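PDB 4DLL: 2-hydroxy-3-oxopropionate reductase from Polaromonas sp. JS666, which probably catalyses the NAD(P)H-dependent reduction of 2-hydroxy-3-oxopropionate (tartronate semialdehyde) to glycerate. Local coordinates for residues A[87-101]-A[114-126]. Numbering follows the deposited sequence.
Sequences DADIVVSMLENGAVV and MKPGSLFLDMASI
The Phe120 ring is met obliquely across the contact by Val91 O, Ser93 CB and Val101 CG1, with Ser93 CB 3.6 Å from CZ; Val91 CG1 adds an apolar contact 3.9 Å from Phe120 CD2. With CG anti to the backbone N (chi1 179°), the ring swings over the adjoining strand, and it also meets His145. The Asp89 carboxylate is approached by Lys115 from above its plane, NZ standing 2.8 Å from OD1 in a salt bridge, while OD2 accepts from the backbone N of Arg32 and Lys33. Bends at chi3 and chi4 curl the lysine chain over the loop, where NZ also makes a weak bond to Asp87 O.

Beyond the salt bridge, 90-93 and 119-122 run as neighbouring parallel strands of a Rossmann-type sheet, joined by a helical crossover in the N-terminal, NAD-binding-family region. Phe120 pairs with Val91 within their ladder, and Leu121 N to Val91 O, at 2.8 Å, is one rung. Ile90, Val92, Leu119 and Leu121 occupy the face opposite Phe120; there Ile90 CG2 reaches Leu121 CD2, and helix 170-183 packs against the leucines. At the end of strand 90-93, Ser93 O accepts from Met123 N and, weakly, from Ala124 N, just after the partner strand; farther on, Ile126 CD1 packs 3.6 Å from Val101 CB.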
loop_
_atom_site.group_PDB
_atom_site.type_symbol
_atom_site.label_atom_id
_atom_site.label_comp_id
_atom_site.label_asym_id
_atom_site.label_seq_id
_atom_site.Cartn_x
_atom_site.Cartn_y
_atom_site.Cartn_z
ATOM N N ASP A 87 -25.155 -33.922 -3.797
ATOM C CA ASP A 87 -26.352 -33.327 -4.441
ATOM C C ASP A 87 -26.176 -31.824 -4.762
ATOM O O ASP A 87 -27.103 -31.142 -5.240
ATOM C CB ASP A 87 -27.617 -33.602 -3.581
ATOM C CG ASP A 87 -28.938 -33.222 -4.298
ATOM O OD1 ASP A 87 -29.130 -33.559 -5.518
ATOM O OD2 ASP A 87 -29.800 -32.579 -3.615
ATOM N N ALA A 88 -24.951 -31.330 -4.553
ATOM C CA ALA A 88 -24.639 -29.913 -4.714
ATOM C C ALA A 88 -24.595 -29.543 -6.170
ATOM O O ALA A 88 -24.125 -30.322 -7.006
ATOM C CB ALA A 88 -23.317 -29.567 -4.077
ATOM N N ASP A 89 -25.093 -28.347 -6.444
ATOM C CA ASP A 89 -24.856 -27.639 -7.707
ATOM C C ASP A 89 -23.462 -27.021 -7.722
ATOM O O ASP A 89 -22.799 -27.057 -8.737
ATOM C CB ASP A 89 -25.878 -26.505 -7.842
ATOM C CG ASP A 89 -27.300 -27.014 -7.869
ATOM O OD1 ASP A 89 -27.565 -27.974 -8.600
ATOM O OD2 ASP A 89 -28.150 -26.466 -7.145
ATOM N N ILE A 90 -23.058 -26.416 -6.602
ATOM C CA ILE A 90 -21.758 -25.769 -6.456
ATOM C C ILE A 90 -21.117 -26.289 -5.148
ATOM O O ILE A 90 -21.738 -26.240 -4.080
ATOM C CB ILE A 90 -21.887 -24.270 -6.475
ATOM C CG1 ILE A 90 -22.535 -23.801 -7.814
ATOM C CG2 ILE A 90 -20.526 -23.624 -6.212
ATOM C CD1 ILE A 90 -22.451 -22.277 -8.073
ATOM N N VAL A 91 -19.924 -26.854 -5.249
ATOM C CA VAL A 91 -19.173 -27.238 -4.058
ATOM C C VAL A 91 -18.029 -26.253 -3.825
ATOM O O VAL A 91 -17.186 -26.066 -4.692
ATOM C CB VAL A 91 -18.658 -28.679 -4.183
ATOM C CG1 VAL A 91 -17.612 -29.007 -3.052
ATOM C CG2 VAL A 91 -19.851 -29.672 -4.164
ATOM N N VAL A 92 -18.022 -25.614 -2.660
ATOM C CA VAL A 92 -17.019 -24.623 -2.312
ATOM C C VAL A 92 -16.031 -25.206 -1.307
ATOM O O VAL A 92 -16.425 -25.486 -0.165
ATOM C CB VAL A 92 -17.678 -23.374 -1.717
ATOM C CG1 VAL A 92 -16.656 -22.288 -1.477
ATOM C CG2 VAL A 92 -18.794 -22.870 -2.654
ATOM N N SER A 93 -14.774 -25.405 -1.730
ATOM C CA SER A 93 -13.667 -25.701 -0.771
ATOM C C SER A 93 -13.036 -24.490 -0.025
ATOM O O SER A 93 -12.551 -23.534 -0.617
ATOM C CB SER A 93 -12.564 -26.566 -1.429
ATOM O OG SER A 93 -11.309 -26.364 -0.778
HETATM N N MSE A 94 -13.007 -24.570 1.300
HETATM C CA MSE A 94 -12.338 -23.583 2.120
HETATM C C MSE A 94 -11.281 -24.299 2.968
HETATM O O MSE A 94 -11.050 -24.026 4.166
HETATM C CB MSE A 94 -13.366 -22.844 2.951
HETATM C CG MSE A 94 -14.278 -21.991 2.061
HETATM SE SE MSE A 94 -15.611 -21.166 3.141
HETATM C CE MSE A 94 -16.520 -19.952 1.875
ATOM N N LEU A 95 -10.641 -25.244 2.322
ATOM C CA LEU A 95 -9.654 -26.050 2.963
ATOM C C LEU A 95 -8.296 -25.310 3.016
ATOM O O LEU A 95 -8.150 -24.227 2.468
ATOM C CB LEU A 95 -9.568 -27.373 2.212
ATOM C CG LEU A 95 -10.886 -28.099 2.165
ATOM C CD1 LEU A 95 -10.836 -29.227 1.175
ATOM C CD2 LEU A 95 -11.195 -28.623 3.542
ATOM N N GLU A 96 -7.313 -25.911 3.686
ATOM C CA GLU A 96 -6.053 -25.229 4.037
ATOM C C GLU A 96 -5.075 -25.111 2.885
ATOM O O GLU A 96 -4.575 -24.020 2.595
ATOM C CB GLU A 96 -5.317 -25.970 5.177
ATOM C CG GLU A 96 -5.896 -25.769 6.582
ATOM C CD GLU A 96 -7.020 -26.782 6.939
ATOM O OE1 GLU A 96 -7.162 -27.802 6.208
ATOM O OE2 GLU A 96 -7.750 -26.540 7.952
ATOM N N ASN A 97 -4.773 -26.247 2.270
ATOM C CA ASN A 97 -3.734 -26.310 1.283
ATOM C C ASN A 97 -4.026 -27.385 0.254
ATOM O O ASN A 97 -5.045 -28.108 0.330
ATOM C CB ASN A 97 -2.382 -26.599 1.954
ATOM C CG ASN A 97 -2.382 -27.911 2.741
ATOM O OD1 ASN A 97 -2.759 -28.974 2.227
ATOM N ND2 ASN A 97 -1.975 -27.830 3.994
ATOM N N GLY A 98 -3.095 -27.471 -0.694
ATOM C CA GLY A 98 -3.128 -28.397 -1.815
ATOM C C GLY A 98 -3.291 -29.850 -1.508
ATOM O O GLY A 98 -4.082 -30.494 -2.192
ATOM N N ALA A 99 -2.546 -30.358 -0.499
ATOM C CA ALA A 99 -2.577 -31.786 -0.073
ATOM C C ALA A 99 -3.942 -32.190 0.453
ATOM O O ALA A 99 -4.507 -33.226 0.071
ATOM C CB ALA A 99 -1.520 -32.059 1.020
ATOM N N VAL A 100 -4.441 -31.369 1.378
ATOM C CA VAL A 100 -5.773 -31.567 1.965
ATOM C C VAL A 100 -6.821 -31.564 0.861
ATOM O O VAL A 100 -7.686 -32.448 0.828
ATOM C CB VAL A 100 -6.095 -30.490 3.071
ATOM C CG1 VAL A 100 -7.425 -30.770 3.787
ATOM C CG2 VAL A 100 -4.982 -30.419 4.106
ATOM N N VAL A 101 -6.726 -30.597 -0.061
ATOM C CA VAL A 101 -7.707 -30.528 -1.145
ATOM C C VAL A 101 -7.675 -31.809 -1.988
ATOM O O VAL A 101 -8.721 -32.390 -2.233
ATOM C CB VAL A 101 -7.607 -29.253 -2.003
ATOM C CG1 VAL A 101 -8.431 -29.418 -3.297
ATOM C CG2 VAL A 101 -8.155 -28.093 -1.249
HETATM N N MSE A 114 -19.650 -36.200 -7.041
HETATM C CA MSE A 114 -20.373 -35.026 -7.572
HETATM C C MSE A 114 -21.224 -35.275 -8.842
HETATM O O MSE A 114 -20.828 -36.019 -9.726
HETATM C CB MSE A 114 -19.435 -33.832 -7.753
HETATM C CG MSE A 114 -18.983 -33.164 -6.423
HETATM SE SE MSE A 114 -17.465 -31.838 -6.701
HETATM C CE MSE A 114 -18.369 -30.421 -7.859
ATOM N N LYS A 115 -22.389 -34.628 -8.886
ATOM C CA LYS A 115 -23.294 -34.504 -10.046
ATOM C C LYS A 115 -22.590 -34.224 -11.358
ATOM O O LYS A 115 -21.541 -33.613 -11.373
ATOM C CB LYS A 115 -24.224 -33.304 -9.849
ATOM C CG LYS A 115 -25.563 -33.570 -9.194
ATOM C CD LYS A 115 -26.613 -32.481 -9.587
ATOM C CE LYS A 115 -26.614 -31.296 -8.620
ATOM N NZ LYS A 115 -27.983 -30.698 -8.311
ATOM N N PRO A 116 -23.184 -34.645 -12.483
ATOM C CA PRO A 116 -22.723 -34.028 -13.715
ATOM C C PRO A 116 -23.293 -32.587 -13.765
ATOM O O PRO A 116 -24.323 -32.301 -13.150
ATOM C CB PRO A 116 -23.321 -34.939 -14.818
ATOM C CG PRO A 116 -23.988 -36.099 -14.104
ATOM C CD PRO A 116 -24.303 -35.578 -12.731
ATOM N N GLY A 117 -22.586 -31.684 -14.428
ATOM C CA GLY A 117 -22.967 -30.250 -14.467
ATOM C C GLY A 117 -22.584 -29.410 -13.235
ATOM O O GLY A 117 -22.719 -28.202 -13.241
ATOM N N SER A 118 -22.111 -30.041 -12.177
ATOM C CA SER A 118 -21.861 -29.326 -10.957
ATOM C C SER A 118 -20.541 -28.547 -11.108
ATOM O O SER A 118 -19.712 -28.866 -11.970
ATOM C CB SER A 118 -21.791 -30.315 -9.768
ATOM O OG SER A 118 -20.712 -31.239 -9.949
ATOM N N LEU A 119 -20.320 -27.600 -10.219
ATOM C CA LEU A 119 -19.127 -26.775 -10.238
ATOM C C LEU A 119 -18.392 -26.886 -8.905
ATOM O O LEU A 119 -19.030 -26.931 -7.864
ATOM C CB LEU A 119 -19.503 -25.292 -10.439
ATOM C CG LEU A 119 -19.352 -24.725 -11.853
ATOM C CD1 LEU A 119 -20.522 -25.214 -12.761
ATOM C CD2 LEU A 119 -19.224 -23.211 -11.867
ATOM N N PHE A 120 -17.060 -26.879 -8.970
ATOM C CA PHE A 120 -16.218 -26.870 -7.815
ATOM C C PHE A 120 -15.455 -25.553 -7.758
ATOM O O PHE A 120 -14.764 -25.227 -8.677
ATOM C CB PHE A 120 -15.265 -28.047 -7.861
ATOM C CG PHE A 120 -14.303 -28.128 -6.702
ATOM C CD1 PHE A 120 -13.054 -27.513 -6.777
ATOM C CD2 PHE A 120 -14.597 -28.895 -5.592
ATOM C CE1 PHE A 120 -12.098 -27.602 -5.735
ATOM C CE2 PHE A 120 -13.670 -29.007 -4.524
ATOM C CZ PHE A 120 -12.407 -28.348 -4.601
ATOM N N LEU A 121 -15.626 -24.814 -6.665
ATOM C CA LEU A 121 -15.009 -23.509 -6.438
ATOM C C LEU A 121 -13.930 -23.713 -5.416
ATOM O O LEU A 121 -14.245 -24.025 -4.264
ATOM C CB LEU A 121 -16.043 -22.502 -5.901
ATOM C CG LEU A 121 -16.667 -21.529 -6.922
ATOM C CD1 LEU A 121 -17.129 -22.190 -8.180
ATOM C CD2 LEU A 121 -17.799 -20.719 -6.336
ATOM N N ASP A 122 -12.670 -23.556 -5.822
ATOM C CA ASP A 122 -11.583 -23.598 -4.860
ATOM C C ASP A 122 -11.156 -22.220 -4.402
ATOM O O ASP A 122 -10.646 -21.415 -5.177
ATOM C CB ASP A 122 -10.383 -24.433 -5.315
ATOM C CG ASP A 122 -9.555 -24.917 -4.109
ATOM O OD1 ASP A 122 -9.639 -24.252 -3.023
ATOM O OD2 ASP A 122 -8.862 -25.971 -4.212
HETATM N N MSE A 123 -11.441 -21.973 -3.126
HETATM C CA MSE A 123 -11.076 -20.759 -2.405
HETATM C C MSE A 123 -9.854 -20.982 -1.571
HETATM O O MSE A 123 -9.203 -20.034 -1.218
HETATM C CB MSE A 123 -12.178 -20.341 -1.456
HETATM C CG MSE A 123 -13.433 -20.033 -2.176
HETATM SE SE MSE A 123 -14.551 -18.894 -1.055
HETATM C CE MSE A 123 -15.220 -17.706 -2.651
ATOM N N ALA A 124 -9.542 -22.215 -1.223
ATOM C CA ALA A 124 -8.254 -22.504 -0.534
ATOM C C ALA A 124 -7.033 -21.773 -1.207
ATOM O O ALA A 124 -7.055 -21.466 -2.403
ATOM C CB ALA A 124 -8.042 -23.973 -0.514
ATOM N N SER A 125 -5.997 -21.426 -0.448
ATOM C CA SER A 125 -4.751 -20.955 -1.090
ATOM C C SER A 125 -3.959 -22.213 -1.519
ATOM O O SER A 125 -3.712 -23.129 -0.719
ATOM C CB SER A 125 -3.925 -19.970 -0.198
ATOM O OG SER A 125 -4.325 -18.590 -0.369
ATOM N N ILE A 126 -3.610 -22.259 -2.802
ATOM C CA ILE A 126 -3.216 -23.502 -3.486
ATOM C C ILE A 126 -2.428 -23.011 -4.688
ATOM O O ILE A 126 -2.725 -21.918 -5.183
ATOM C CB ILE A 126 -4.512 -24.329 -3.847
ATOM C CG1 ILE A 126 -4.674 -25.485 -2.876
ATOM C CG2 ILE A 126 -4.529 -24.908 -5.259
ATOM C CD1 ILE A 126 -5.639 -26.537 -3.376
HETATM O O HOH W 1 -22.538 -32.310 -6.493
HETATM O O HOH W 2 -23.291 -26.260 -11.606
#